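Local atomic coordinates of PnpC (Pseudomonas putida, PDB entry 3N9T), a protein that probably cleaves the aromatic ring of hydroxyquinol between its adjacent hydroxyl-bearing carbons, as an iron(III)-dependent intradiol dioxygenase. Residues 129-134 and 276-281; 120-125 and 186-191; 145-150 and 223-228; 229-234 and 283-288. All blocks are in the same frame, centred on the assembly; numbering follows the deposited sequence.

Contact 1 of 4, residues 129-134 and 276-281; sequences PALVYG and YPYKSA
Leu131 lies between Lys279 and Ala281 as two parallel strands run side by side, their axes 4.5 Å apart at closest and 22° from exact alignment. Its two backbone polar atoms reach to different residues of the partner, the parallel pattern: Leu131 N gives a bond to Lys279 O at 2.8 Å, and Leu131 O receives Ala281 N at 2.9 Å. Tyr133 N continues the series to Ala281 O, also at 2.9 Å. At the beginning the pairing is slacker, for Lys279 N reaches Pro129 O by a weak bond, beside which a water donates to the same oxygen. On one face of the sheet Ala130, Val132, Lys279 and Ala281 gather, with Val132 CG2 4.3 Å from Ala281 CB. This is part of the beta core of the intradiol dioxygenase domain, where strand 129-138 is flanked by strands 183-189 and 278-287. On the other face, Leu131 CB rests 4.0 Å from CE2 of the Tyr278 ring, and Leu131 CD2 covers one face of the Tyr133 ring near its rim. With CG wedged between its own backbone N and carbonyl carbon (chi1 74°), Tyr133 brings CE1 to 3.2 Å from Ser280 OG, while its hydroxyl bonds to Asp268 and Arg262. A leucine at Tyr133 would probably leave Asp268 and Arg262 without that hydroxyl partner and open a gap beside Ser280 OG. The ammonium group of Lys279 turns away from strand 129-134 to a salt bridge with Asp261.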
loop_
_atom_site.group_PDB
_atom_site.type_symbol
_atom_site.label_atom_id
_atom_site.label_comp_id
_atom_site.label_asym_id
_atom_site.label_seq_id
_atom_site.Cartn_x
_atom_site.Cartn_y
_atom_site.Cartn_z
ATOM N N PRO A 129 -3.099 42.597 -6.121
ATOM C CA PRO A 129 -4.460 42.733 -5.498
ATOM C C PRO A 129 -5.541 42.116 -6.390
ATOM O O PRO A 129 -5.449 42.221 -7.632
ATOM C CB PRO A 129 -4.637 44.282 -5.397
ATOM C CG PRO A 129 -3.114 44.757 -5.157
ATOM C CD PRO A 129 -2.452 43.930 -6.308
ATOM N N ALA A 130 -6.532 41.436 -5.793
ATOM C CA ALA A 130 -7.599 40.861 -6.612
ATOM C C ALA A 130 -8.906 41.004 -5.843
ATOM O O ALA A 130 -8.922 40.931 -4.640
ATOM C CB ALA A 130 -7.305 39.347 -6.913
ATOM N N LEU A 131 -9.987 41.154 -6.565
ATOM C CA LEU A 131 -11.323 41.062 -5.914
ATOM C C LEU A 131 -11.916 39.740 -6.377
ATOM O O LEU A 131 -12.048 39.539 -7.615
ATOM C CB LEU A 131 -12.221 42.182 -6.421
ATOM C CG LEU A 131 -13.687 42.132 -5.913
ATOM C CD1 LEU A 131 -13.722 42.193 -4.338
ATOM C CD2 LEU A 131 -14.474 43.285 -6.571
ATOM N N VAL A 132 -12.233 38.820 -5.441
ATOM C CA VAL A 132 -12.937 37.577 -5.807
ATOM C C VAL A 132 -14.360 37.777 -5.311
ATOM O O VAL A 132 -14.580 38.028 -4.133
ATOM C CB VAL A 132 -12.255 36.298 -5.199
ATOM C CG1 VAL A 132 -13.153 35.018 -5.528
ATOM C CG2 VAL A 132 -10.823 36.118 -5.756
ATOM N N TYR A 133 -15.337 37.754 -6.191
ATOM C CA TYR A 133 -16.699 38.055 -5.776
ATOM C C TYR A 133 -17.702 37.194 -6.555
ATOM O O TYR A 133 -17.345 36.518 -7.541
ATOM C CB TYR A 133 -16.991 39.580 -5.959
ATOM C CG TYR A 133 -17.173 40.033 -7.373
ATOM C CD1 TYR A 133 -16.127 39.904 -8.327
ATOM C CD2 TYR A 133 -18.325 40.729 -7.756
ATOM C CE1 TYR A 133 -16.303 40.332 -9.672
ATOM C CE2 TYR A 133 -18.501 41.185 -9.085
ATOM C CZ TYR A 133 -17.477 41.006 -10.016
ATOM O OH TYR A 133 -17.661 41.437 -11.308
ATOM N N GLY A 134 -18.969 37.206 -6.120
ATOM C CA GLY A 134 -19.963 36.371 -6.812
ATOM C C GLY A 134 -21.169 36.146 -5.907
ATOM O O GLY A 134 -21.526 37.014 -5.116
ATOM N N TYR A 276 -7.772 51.459 -7.668
ATOM C CA TYR A 276 -6.851 51.270 -8.778
ATOM C C TYR A 276 -7.278 50.143 -9.704
ATOM O O TYR A 276 -8.133 49.331 -9.328
ATOM C CB TYR A 276 -5.413 51.038 -8.293
ATOM C CG TYR A 276 -5.081 51.908 -7.087
ATOM C CD1 TYR A 276 -4.791 53.295 -7.236
ATOM C CD2 TYR A 276 -5.134 51.365 -5.801
ATOM C CE1 TYR A 276 -4.543 54.114 -6.111
ATOM C CE2 TYR A 276 -4.883 52.162 -4.665
ATOM C CZ TYR A 276 -4.594 53.523 -4.821
ATOM O OH TYR A 276 -4.357 54.247 -3.674
ATOM N N PRO A 277 -6.659 50.071 -10.902
ATOM C CA PRO A 277 -6.897 48.963 -11.815
ATOM C C PRO A 277 -6.511 47.681 -11.086
ATOM O O PRO A 277 -5.587 47.695 -10.256
ATOM C CB PRO A 277 -5.909 49.256 -12.973
ATOM C CG PRO A 277 -5.785 50.709 -12.972
ATOM C CD PRO A 277 -5.694 51.024 -11.482
ATOM N N TYR A 278 -7.228 46.584 -11.328
ATOM C CA TYR A 278 -7.103 45.449 -10.386
ATOM C C TYR A 278 -7.494 44.172 -11.076
ATOM O O TYR A 278 -8.072 44.195 -12.177
ATOM C CB TYR A 278 -7.973 45.663 -9.096
ATOM C CG TYR A 278 -9.454 45.714 -9.398
ATOM C CD1 TYR A 278 -10.039 46.857 -9.906
ATOM C CD2 TYR A 278 -10.278 44.593 -9.169
ATOM C CE1 TYR A 278 -11.434 46.889 -10.210
ATOM C CE2 TYR A 278 -11.593 44.607 -9.478
ATOM C CZ TYR A 278 -12.191 45.774 -9.991
ATOM O OH TYR A 278 -13.558 45.818 -10.286
ATOM N N LYS A 279 -7.178 43.045 -10.442
ATOM C CA LYS A 279 -7.628 41.753 -10.992
ATOM C C LYS A 279 -8.944 41.273 -10.337
ATOM O O LYS A 279 -9.100 41.444 -9.158
ATOM C CB LYS A 279 -6.520 40.702 -10.829
ATOM C CG LYS A 279 -5.145 41.130 -11.427
ATOM C CD LYS A 279 -5.055 40.521 -12.862
ATOM C CE LYS A 279 -3.637 40.751 -13.485
ATOM N NZ LYS A 279 -3.576 39.963 -14.779
ATOM N N SER A 280 -9.858 40.677 -11.114
ATOM C CA SER A 280 -11.174 40.329 -10.580
ATOM C C SER A 280 -11.607 38.990 -11.074
ATOM O O SER A 280 -11.548 38.744 -12.294
ATOM C CB SER A 280 -12.269 41.257 -11.128
ATOM O OG SER A 280 -13.303 41.233 -10.166
ATOM N N ALA A 281 -12.104 38.165 -10.170
ATOM C CA ALA A 281 -12.623 36.836 -10.521
ATOM C C ALA A 281 -14.063 36.704 -9.946
ATOM O O ALA A 281 -14.280 36.941 -8.737
ATOM C CB ALA A 281 -11.713 35.782 -9.960
HETATM O O HOH W 1 -4.270 44.237 -9.204
#

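Contact 2 of 4, residues 120-125 and 186-191; sequences ENMALT and IQTTVP
An Asx turn at Asn121 shapes the loop that runs along strand 183-189 of the catalytic domain, where Asn121 and Gln187 form a single backbone bridge. The bridge has two bonds: Gln187 N donates to Glu120 O at 3.1 Å, approaching from above the carbonyl plane, and Met122 N donates to Gln187 O at 2.8 Å. Within the turn Asn121 OD1 accepts Ala123 N, and ND2 of the same amide donates to Ala123 O, two bonds that restrain the rotation of the side chain. Across the contact, CB of Asn121 lies 3.9 Å from CB of Gln187. Met122 reaches inward alongside Thr188, the two side chains pointing the same way; its chain is extended beyond CG and sets the methyl CE 3.4 Å from Thr188 OG1 and 4.2 Å from Ile186 CG2. That hydroxyl has its polar partner in Gln153, and the Met122 side chain lies about 9 Å from those of the iron ligands Tyr160 and His220. Farther along, Ala123 CB meets Thr189 CG2 at 3.7 Å. Between loop and strand, a water donates both to Asn121 OD1, at 2.9 Å, and to Thr188 O.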
loop_
_atom_site.group_PDB
_atom_site.type_symbol
_atom_site.label_atom_id
_atom_site.label_comp_id
_atom_site.label_asym_id
_atom_site.label_seq_id
_atom_site.Cartn_x
_atom_site.Cartn_y
_atom_site.Cartn_z
ATOM N N GLU A 120 -13.941 42.691 2.643
ATOM C CA GLU A 120 -12.785 42.834 3.490
ATOM C C GLU A 120 -11.529 42.217 2.851
ATOM O O GLU A 120 -11.574 41.158 2.257
ATOM C CB GLU A 120 -13.040 42.189 4.853
ATOM C CG GLU A 120 -11.865 42.405 5.840
ATOM C CD GLU A 120 -12.255 41.987 7.253
ATOM O OE1 GLU A 120 -13.422 42.181 7.616
ATOM O OE2 GLU A 120 -11.410 41.482 7.986
ATOM N N ASN A 121 -10.393 42.877 3.000
ATOM C CA ASN A 121 -9.127 42.324 2.521
ATOM C C ASN A 121 -8.521 41.266 3.463
ATOM O O ASN A 121 -8.393 41.517 4.655
ATOM C CB ASN A 121 -8.148 43.475 2.310
ATOM C CG ASN A 121 -6.778 43.007 1.919
ATOM O OD1 ASN A 121 -6.610 42.131 1.055
ATOM N ND2 ASN A 121 -5.762 43.553 2.598
ATOM N N MET A 122 -8.179 40.069 2.961
ATOM C CA MET A 122 -7.490 39.093 3.829
ATOM C C MET A 122 -5.970 38.975 3.574
ATOM O O MET A 122 -5.299 38.149 4.230
ATOM C CB MET A 122 -8.137 37.710 3.760
ATOM C CG MET A 122 -8.358 37.149 2.290
ATOM S SD MET A 122 -8.800 35.460 2.482
ATOM C CE MET A 122 -8.419 34.872 0.823
ATOM N N ALA A 123 -5.470 39.732 2.599
ATOM C CA ALA A 123 -4.065 39.630 2.201
ATOM C C ALA A 123 -3.287 40.610 3.073
ATOM O O ALA A 123 -3.332 41.796 2.864
ATOM C CB ALA A 123 -3.859 39.961 0.753
ATOM N N LEU A 124 -2.596 40.079 4.052
ATOM C CA LEU A 124 -1.789 40.930 4.894
ATOM C C LEU A 124 -0.376 41.019 4.325
ATOM O O LEU A 124 0.394 41.860 4.764
ATOM C CB LEU A 124 -1.843 40.432 6.355
ATOM C CG LEU A 124 -3.267 40.091 6.853
ATOM C CD1 LEU A 124 -3.226 39.736 8.285
ATOM C CD2 LEU A 124 -4.282 41.202 6.620
ATOM N N THR A 125 -0.045 40.189 3.330
ATOM C CA THR A 125 1.289 40.202 2.692
ATOM C C THR A 125 1.267 40.774 1.255
ATOM O O THR A 125 0.218 41.153 0.746
ATOM C CB THR A 125 1.947 38.803 2.731
ATOM O OG1 THR A 125 1.098 37.834 2.101
ATOM C CG2 THR A 125 2.184 38.367 4.187
ATOM N N ILE A 186 -14.577 39.277 -1.601
ATOM C CA ILE A 186 -13.355 38.951 -0.883
ATOM C C ILE A 186 -12.222 39.744 -1.557
ATOM O O ILE A 186 -11.984 39.581 -2.750
ATOM C CB ILE A 186 -13.031 37.440 -1.115
ATOM C CG1 ILE A 186 -14.142 36.545 -0.490
ATOM C CG2 ILE A 186 -11.635 37.130 -0.533
ATOM C CD1 ILE A 186 -14.052 35.032 -0.860
ATOM N N GLN A 187 -11.499 40.572 -0.806
ATOM C CA GLN A 187 -10.287 41.169 -1.375
ATOM C C GLN A 187 -9.114 40.320 -0.922
ATOM O O GLN A 187 -9.023 39.932 0.246
ATOM C CB GLN A 187 -10.103 42.642 -0.947
ATOM C CG GLN A 187 -10.989 43.631 -1.763
ATOM C CD GLN A 187 -10.675 45.105 -1.390
ATOM O OE1 GLN A 187 -11.297 45.679 -0.494
ATOM N NE2 GLN A 187 -9.701 45.682 -2.047
ATOM N N THR A 188 -8.219 40.051 -1.877
ATOM C CA THR A 188 -7.089 39.203 -1.636
ATOM C C THR A 188 -5.951 39.521 -2.613
ATOM O O THR A 188 -5.918 40.597 -3.255
ATOM C CB THR A 188 -7.526 37.709 -1.634
ATOM O OG1 THR A 188 -6.463 36.862 -1.187
ATOM C CG2 THR A 188 -8.131 37.206 -2.990
ATOM N N THR A 189 -5.013 38.595 -2.718
ATOM C CA THR A 189 -4.051 38.674 -3.843
ATOM C C THR A 189 -4.242 37.509 -4.793
ATOM O O THR A 189 -4.816 36.502 -4.406
ATOM C CB THR A 189 -2.625 38.718 -3.349
ATOM O OG1 THR A 189 -2.376 37.599 -2.510
ATOM C CG2 THR A 189 -2.317 40.065 -2.630
ATOM N N VAL A 190 -3.802 37.664 -6.052
ATOM C CA VAL A 190 -3.986 36.629 -7.022
ATOM C C VAL A 190 -3.255 35.394 -6.492
ATOM O O VAL A 190 -2.100 35.468 -6.107
ATOM C CB VAL A 190 -3.476 37.004 -8.421
ATOM C CG1 VAL A 190 -3.658 35.823 -9.362
ATOM C CG2 VAL A 190 -4.174 38.243 -8.948
ATOM N N PRO A 191 -3.955 34.258 -6.396
ATOM C CA PRO A 191 -3.253 33.039 -5.904
ATOM C C PRO A 191 -2.095 32.665 -6.858
ATOM O O PRO A 191 -2.197 32.910 -8.072
ATOM C CB PRO A 191 -4.344 31.983 -5.914
ATOM C CG PRO A 191 -5.637 32.770 -5.829
ATOM C CD PRO A 191 -5.367 34.025 -6.670
HETATM O O HOH W 2 -5.920 42.856 -1.624
#

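Contact 3 of 4, residues 145-150 and 223-228; sequences VGAVLD and IQAPGY
Ile223 lies alongside Leu149, the two side chains pointing the same way, with its CD1 3.9 Å from Leu149 CD2 and its CG1 branch running past Leu149 CG. Ile223 CG1 and Leu149 CG both stand opposite their own carbonyl carbons (chi1 -52° in Ile223), which is consistent with the two chains running abreast. The other branch of Ile223 serves a different neighbour: CG2 is 4.2 Å from Ala147 CB. Cut back to alanine, Ile223 would lose CG1, CG2 and CD1, and a gap beside Leu149 CD2 is likely to result, with the Ala147 methyl short of an apolar neighbour. Beneath these side chains, strands 148-152 and 214-224 run antiparallel in the beta sandwich of the intradiol dioxygenase domain. Leu149 and Ile223 make a non-hydrogen-bonded pair, while Val148 and Gln224 form the hydrogen-bonded pair next to it. Val148 N donates to Gln224 O at 2.8 Å in a nearly straight bond (172° at the hydrogen), and Gln224 N returns a bond to Val148 O at 3.0 Å, lying in the carbonyl plane. Past this pair Ala147 CB and Ala225 CB meet at 4.0 Å, and a type II turn follows from Ala225 to Tyr228, closed by Tyr228 N donating to Ala225 O. On the face carrying Val148 and Gln224, the carboxylate of Asp150 and the amide of Gln224 are inclined by 54°. Asp150 OD2 stays 4.2 Å from Gln224 OE1, and the carboxylate finds its salt-bridge partner in Arg175.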
loop_
_atom_site.group_PDB
_atom_site.type_symbol
_atom_site.label_atom_id
_atom_site.label_comp_id
_atom_site.label_asym_id
_atom_site.label_seq_id
_atom_site.Cartn_x
_atom_site.Cartn_y
_atom_site.Cartn_z
ATOM N N VAL A 145 -28.948 33.032 1.497
ATOM C CA VAL A 145 -28.660 34.187 2.313
ATOM C C VAL A 145 -27.941 33.769 3.570
ATOM O O VAL A 145 -28.347 32.822 4.210
ATOM C CB VAL A 145 -30.006 34.925 2.654
ATOM C CG1 VAL A 145 -29.765 36.047 3.677
ATOM C CG2 VAL A 145 -30.646 35.418 1.305
ATOM N N GLY A 146 -26.854 34.442 3.920
ATOM C CA GLY A 146 -26.142 34.105 5.158
ATOM C C GLY A 146 -25.300 32.817 5.069
ATOM O O GLY A 146 -24.775 32.315 6.081
ATOM N N ALA A 147 -25.088 32.313 3.861
ATOM C CA ALA A 147 -24.073 31.268 3.730
ATOM C C ALA A 147 -22.730 31.742 4.275
ATOM O O ALA A 147 -22.376 32.917 4.177
ATOM C CB ALA A 147 -23.947 30.904 2.273
ATOM N N VAL A 148 -21.961 30.825 4.842
ATOM C CA VAL A 148 -20.665 31.119 5.360
ATOM C C VAL A 148 -19.605 30.488 4.393
ATOM O O VAL A 148 -19.705 29.316 4.097
ATOM C CB VAL A 148 -20.497 30.536 6.842
ATOM C CG1 VAL A 148 -19.155 30.665 7.242
ATOM C CG2 VAL A 148 -21.240 31.381 7.849
ATOM N N LEU A 149 -18.670 31.296 3.865
ATOM C CA LEU A 149 -17.628 30.853 2.935
ATOM C C LEU A 149 -16.321 30.948 3.690
ATOM O O LEU A 149 -15.839 32.075 3.932
ATOM C CB LEU A 149 -17.531 31.790 1.702
ATOM C CG LEU A 149 -18.818 31.846 0.867
ATOM C CD1 LEU A 149 -19.797 32.959 1.399
ATOM C CD2 LEU A 149 -18.514 32.086 -0.572
ATOM N N ASP A 150 -15.752 29.790 4.063
ATOM C CA ASP A 150 -14.406 29.761 4.682
ATOM C C ASP A 150 -13.451 29.647 3.544
ATOM O O ASP A 150 -13.571 28.694 2.740
ATOM C CB ASP A 150 -14.228 28.504 5.559
ATOM C CG ASP A 150 -15.017 28.596 6.886
ATOM O OD1 ASP A 150 -14.892 29.619 7.570
ATOM O OD2 ASP A 150 -15.773 27.656 7.192
ATOM N N ILE A 223 -18.150 26.064 1.958
ATOM C CA ILE A 223 -19.354 26.881 2.056
ATOM C C ILE A 223 -20.426 26.080 2.786
ATOM O O ILE A 223 -20.652 24.919 2.455
ATOM C CB ILE A 223 -19.853 27.251 0.640
ATOM C CG1 ILE A 223 -18.676 27.863 -0.142
ATOM C CG2 ILE A 223 -21.053 28.237 0.673
ATOM C CD1 ILE A 223 -18.986 28.368 -1.464
ATOM N N GLN A 224 -21.053 26.695 3.791
ATOM C CA GLN A 224 -22.080 26.047 4.588
ATOM C C GLN A 224 -23.262 26.996 4.716
ATOM O O GLN A 224 -23.069 28.205 4.816
ATOM C CB GLN A 224 -21.539 25.694 5.991
ATOM C CG GLN A 224 -20.586 24.536 5.985
ATOM C CD GLN A 224 -19.959 24.348 7.323
ATOM O OE1 GLN A 224 -19.008 25.026 7.680
ATOM N NE2 GLN A 224 -20.510 23.460 8.081
ATOM N N ALA A 225 -24.471 26.433 4.697
ATOM C CA ALA A 225 -25.678 27.174 5.022
ATOM C C ALA A 225 -26.791 26.223 5.503
ATOM O O ALA A 225 -26.903 25.107 5.015
ATOM C CB ALA A 225 -26.188 27.974 3.800
ATOM N N PRO A 226 -27.641 26.708 6.429
ATOM C CA PRO A 226 -28.749 25.889 6.997
ATOM C C PRO A 226 -29.644 25.417 5.864
ATOM O O PRO A 226 -30.048 26.209 5.017
ATOM C CB PRO A 226 -29.491 26.885 7.920
ATOM C CG PRO A 226 -28.381 27.916 8.307
ATOM C CD PRO A 226 -27.602 28.078 6.978
ATOM N N GLY A 227 -29.895 24.121 5.799
ATOM C CA GLY A 227 -30.742 23.601 4.748
ATOM C C GLY A 227 -29.962 23.049 3.592
ATOM O O GLY A 227 -30.549 22.386 2.743
ATOM N N TYR A 228 -28.649 23.323 3.521
ATOM C CA TYR A 228 -27.863 22.926 2.346
ATOM C C TYR A 228 -26.698 22.021 2.749
ATOM O O TYR A 228 -26.156 22.131 3.824
ATOM C CB TYR A 228 -27.319 24.163 1.563
ATOM C CG TYR A 228 -28.411 25.005 1.046
ATOM C CD1 TYR A 228 -29.017 25.942 1.866
ATOM C CD2 TYR A 228 -28.903 24.810 -0.226
ATOM C CE1 TYR A 228 -30.069 26.697 1.427
ATOM C CE2 TYR A 228 -29.977 25.553 -0.685
ATOM C CZ TYR A 228 -30.547 26.485 0.148
ATOM O OH TYR A 228 -31.604 27.244 -0.296
#

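Contact 4 of 4, residues 229-234 and 283-288; sequences RKLVTH and YEFVME
Arg229 and Glu288 supply the polar part of the contact. Arg229 N donates to Glu288 O at 2.7 Å, almost in line with the carbonyl bond, and a water bridges the same two residues in the other sense, donating to Arg229 O and accepting from Glu288 N. Their side chains run abreast, guanidinium and carboxylate planes 44° apart, but the salt bridge from Arg229 NH1 to Glu288 OE1 is long at 3.9 Å; the other carboxylate oxygen, OE2, has a hydrogen bond with Thr97.

The apolar part lies deeper and packs strands across the interior of the domain's beta sandwich: the axes of segments 231-234 and 283-287 come no nearer than 9.4 Å, too far for direct strand pairing. The Phe285 ring bridges the interval. The Leu231 and Phe285 side chains cross at about a right angle; Leu231 CD2 is 3.9 Å from Phe285 CD1, and Thr233 CG2 is equally near Phe285 CE1. Tyr283 CD2 lies over the centre of one face of that ring, 3.6 Å above its plane. Between the apolar and polar parts, Met287 bends at its last torsion (chi3 88°) and lays CE 3.2 Å from Arg229 O.

Because the direct backbone bond and the water bridge both join Arg229 to Glu288 without needing their charges, the pairing of these chain segments probably depends less on the long salt bridge than on the main chain and the apolar filling around Phe285.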
loop_
_atom_site.group_PDB
_atom_site.type_symbol
_atom_site.label_atom_id
_atom_site.label_comp_id
_atom_site.label_asym_id
_atom_site.label_seq_id
_atom_site.Cartn_x
_atom_site.Cartn_y
_atom_site.Cartn_z
ATOM N N ARG A 229 -26.284 21.180 1.830
ATOM C CA ARG A 229 -25.174 20.312 2.025
ATOM C C ARG A 229 -23.864 21.127 2.005
ATOM O O ARG A 229 -23.699 21.995 1.148
ATOM C CB ARG A 229 -25.222 19.298 0.860
ATOM C CG ARG A 229 -23.974 18.412 0.720
ATOM C CD ARG A 229 -23.959 17.585 -0.598
ATOM N NE ARG A 229 -23.172 16.338 -0.445
ATOM C CZ ARG A 229 -22.761 15.526 -1.437
ATOM N NH1 ARG A 229 -23.004 15.789 -2.732
ATOM N NH2 ARG A 229 -22.085 14.419 -1.111
ATOM N N LYS A 230 -22.943 20.845 2.919
ATOM C CA LYS A 230 -21.613 21.461 2.911
ATOM C C LYS A 230 -20.872 21.264 1.538
ATOM O O LYS A 230 -20.920 20.175 0.926
ATOM C CB LYS A 230 -20.731 20.862 3.978
ATOM C CG LYS A 230 -19.357 21.555 4.079
ATOM C CD LYS A 230 -18.384 20.815 4.963
ATOM C CE LYS A 230 -18.786 20.870 6.417
ATOM N NZ LYS A 230 -17.761 20.087 7.200
ATOM N N LEU A 231 -20.222 22.326 1.056
ATOM C CA LEU A 231 -19.493 22.279 -0.195
ATOM C C LEU A 231 -18.040 22.583 0.133
ATOM O O LEU A 231 -17.790 23.547 0.783
ATOM C CB LEU A 231 -20.033 23.355 -1.165
ATOM C CG LEU A 231 -19.177 23.591 -2.398
ATOM C CD1 LEU A 231 -19.141 22.276 -3.261
ATOM C CD2 LEU A 231 -19.854 24.693 -3.264
ATOM N N VAL A 232 -17.115 21.720 -0.267
ATOM C CA VAL A 232 -15.680 21.963 -0.152
ATOM C C VAL A 232 -15.153 21.855 -1.575
ATOM O O VAL A 232 -15.383 20.807 -2.238
ATOM C CB VAL A 232 -15.007 20.830 0.650
ATOM C CG1 VAL A 232 -13.444 20.887 0.523
ATOM C CG2 VAL A 232 -15.419 20.942 2.120
ATOM N N THR A 233 -14.498 22.901 -2.085
ATOM C CA THR A 233 -14.071 22.868 -3.495
ATOM C C THR A 233 -12.852 23.781 -3.622
ATOM O O THR A 233 -12.359 24.258 -2.589
ATOM C CB THR A 233 -15.241 23.216 -4.458
ATOM O OG1 THR A 233 -14.867 22.860 -5.800
ATOM C CG2 THR A 233 -15.654 24.728 -4.360
ATOM N N HIS A 234 -12.347 23.982 -4.847
ATOM C CA HIS A 234 -11.198 24.923 -5.134
ATOM C C HIS A 234 -11.717 25.743 -6.331
ATOM O O HIS A 234 -12.496 25.193 -7.148
ATOM C CB HIS A 234 -9.982 24.184 -5.743
ATOM C CG HIS A 234 -9.267 23.221 -4.857
ATOM N ND1 HIS A 234 -7.911 23.013 -4.948
ATOM C CD2 HIS A 234 -9.715 22.359 -3.928
ATOM C CE1 HIS A 234 -7.561 22.069 -4.099
ATOM N NE2 HIS A 234 -8.644 21.656 -3.483
ATOM N N TYR A 283 -17.547 34.443 -9.442
ATOM C CA TYR A 283 -17.994 33.063 -9.459
ATOM C C TYR A 283 -19.352 32.833 -8.797
ATOM O O TYR A 283 -19.580 33.346 -7.706
ATOM C CB TYR A 283 -16.924 32.128 -8.865
ATOM C CG TYR A 283 -17.164 30.611 -9.239
ATOM C CD1 TYR A 283 -16.681 30.096 -10.436
ATOM C CD2 TYR A 283 -17.886 29.754 -8.387
ATOM C CE1 TYR A 283 -16.878 28.767 -10.799
ATOM C CE2 TYR A 283 -18.077 28.415 -8.721
ATOM C CZ TYR A 283 -17.580 27.935 -9.942
ATOM O OH TYR A 283 -17.728 26.622 -10.292
ATOM N N GLU A 284 -20.238 32.072 -9.446
ATOM C CA GLU A 284 -21.502 31.731 -8.748
ATOM C C GLU A 284 -21.525 30.265 -8.248
ATOM O O GLU A 284 -21.524 29.298 -9.054
ATOM C CB GLU A 284 -22.725 32.048 -9.593
ATOM C CG GLU A 284 -22.733 33.511 -9.993
ATOM C CD GLU A 284 -23.954 33.872 -10.835
ATOM O OE1 GLU A 284 -24.540 32.963 -11.456
ATOM O OE2 GLU A 284 -24.307 35.063 -10.861
ATOM N N PHE A 285 -21.497 30.113 -6.927
ATOM C CA PHE A 285 -21.581 28.791 -6.339
ATOM C C PHE A 285 -23.049 28.342 -6.270
ATOM O O PHE A 285 -23.948 29.145 -5.997
ATOM C CB PHE A 285 -21.046 28.804 -4.922
ATOM C CG PHE A 285 -19.576 29.057 -4.854
ATOM C CD1 PHE A 285 -18.661 27.990 -5.083
ATOM C CD2 PHE A 285 -19.099 30.340 -4.526
ATOM C CE1 PHE A 285 -17.246 28.204 -5.046
ATOM C CE2 PHE A 285 -17.656 30.585 -4.494
ATOM C CZ PHE A 285 -16.749 29.476 -4.794
ATOM N N VAL A 286 -23.252 27.059 -6.498
ATOM C CA VAL A 286 -24.568 26.448 -6.475
ATOM C C VAL A 286 -24.508 25.299 -5.433
ATOM O O VAL A 286 -23.690 24.395 -5.556
ATOM C CB VAL A 286 -24.999 25.964 -7.913
ATOM C CG1 VAL A 286 -26.378 25.273 -7.878
ATOM C CG2 VAL A 286 -24.977 27.160 -8.940
ATOM N N MET A 287 -25.349 25.408 -4.406
ATOM C CA MET A 287 -25.415 24.515 -3.278
ATOM C C MET A 287 -26.612 23.586 -3.390
ATOM O O MET A 287 -27.673 23.941 -3.968
ATOM C CB MET A 287 -25.501 25.311 -1.976
ATOM C CG MET A 287 -24.163 26.117 -1.612
ATOM S SD MET A 287 -24.447 26.663 0.075
ATOM C CE MET A 287 -23.774 25.185 0.886
ATOM N N GLU A 288 -26.456 22.399 -2.817
ATOM C CA GLU A 288 -27.522 21.385 -2.860
ATOM C C GLU A 288 -28.328 21.419 -1.568
ATOM O O GLU A 288 -27.753 21.479 -0.464
ATOM C CB GLU A 288 -26.926 19.981 -3.029
ATOM C CG GLU A 288 -26.316 19.740 -4.356
ATOM C CD GLU A 288 -26.686 18.372 -4.931
ATOM O OE1 GLU A 288 -26.096 17.389 -4.435
ATOM O OE2 GLU A 288 -27.519 18.290 -5.888
HETATM O O HOH W 3 -23.971 21.930 -1.480
#

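Overall arrangement
All four contacts involve strands of the beta sandwich of the dioxygenase domain, contact 2 through a loop lying along strand 183-189, and they form two clusters. Contacts 1 and 2 have centres 9 Å apart and share the pairing of strands 129-138 and 183-189; contacts 3 and 4, also 9 Å apart, meet through strands 214-224 and 231-237. Strand 278-287 runs from contact 1 to contact 4, whose centres are 20 Å apart. Along the chain, contact 2 opens first, and its segments alternate with those of contacts 1 and 3; contact 4 opens only after contacts 2 and 3 close. Residues distant in sequence thus build a single framework that also carries the iron ligands His218 and His220 on strand 214-224.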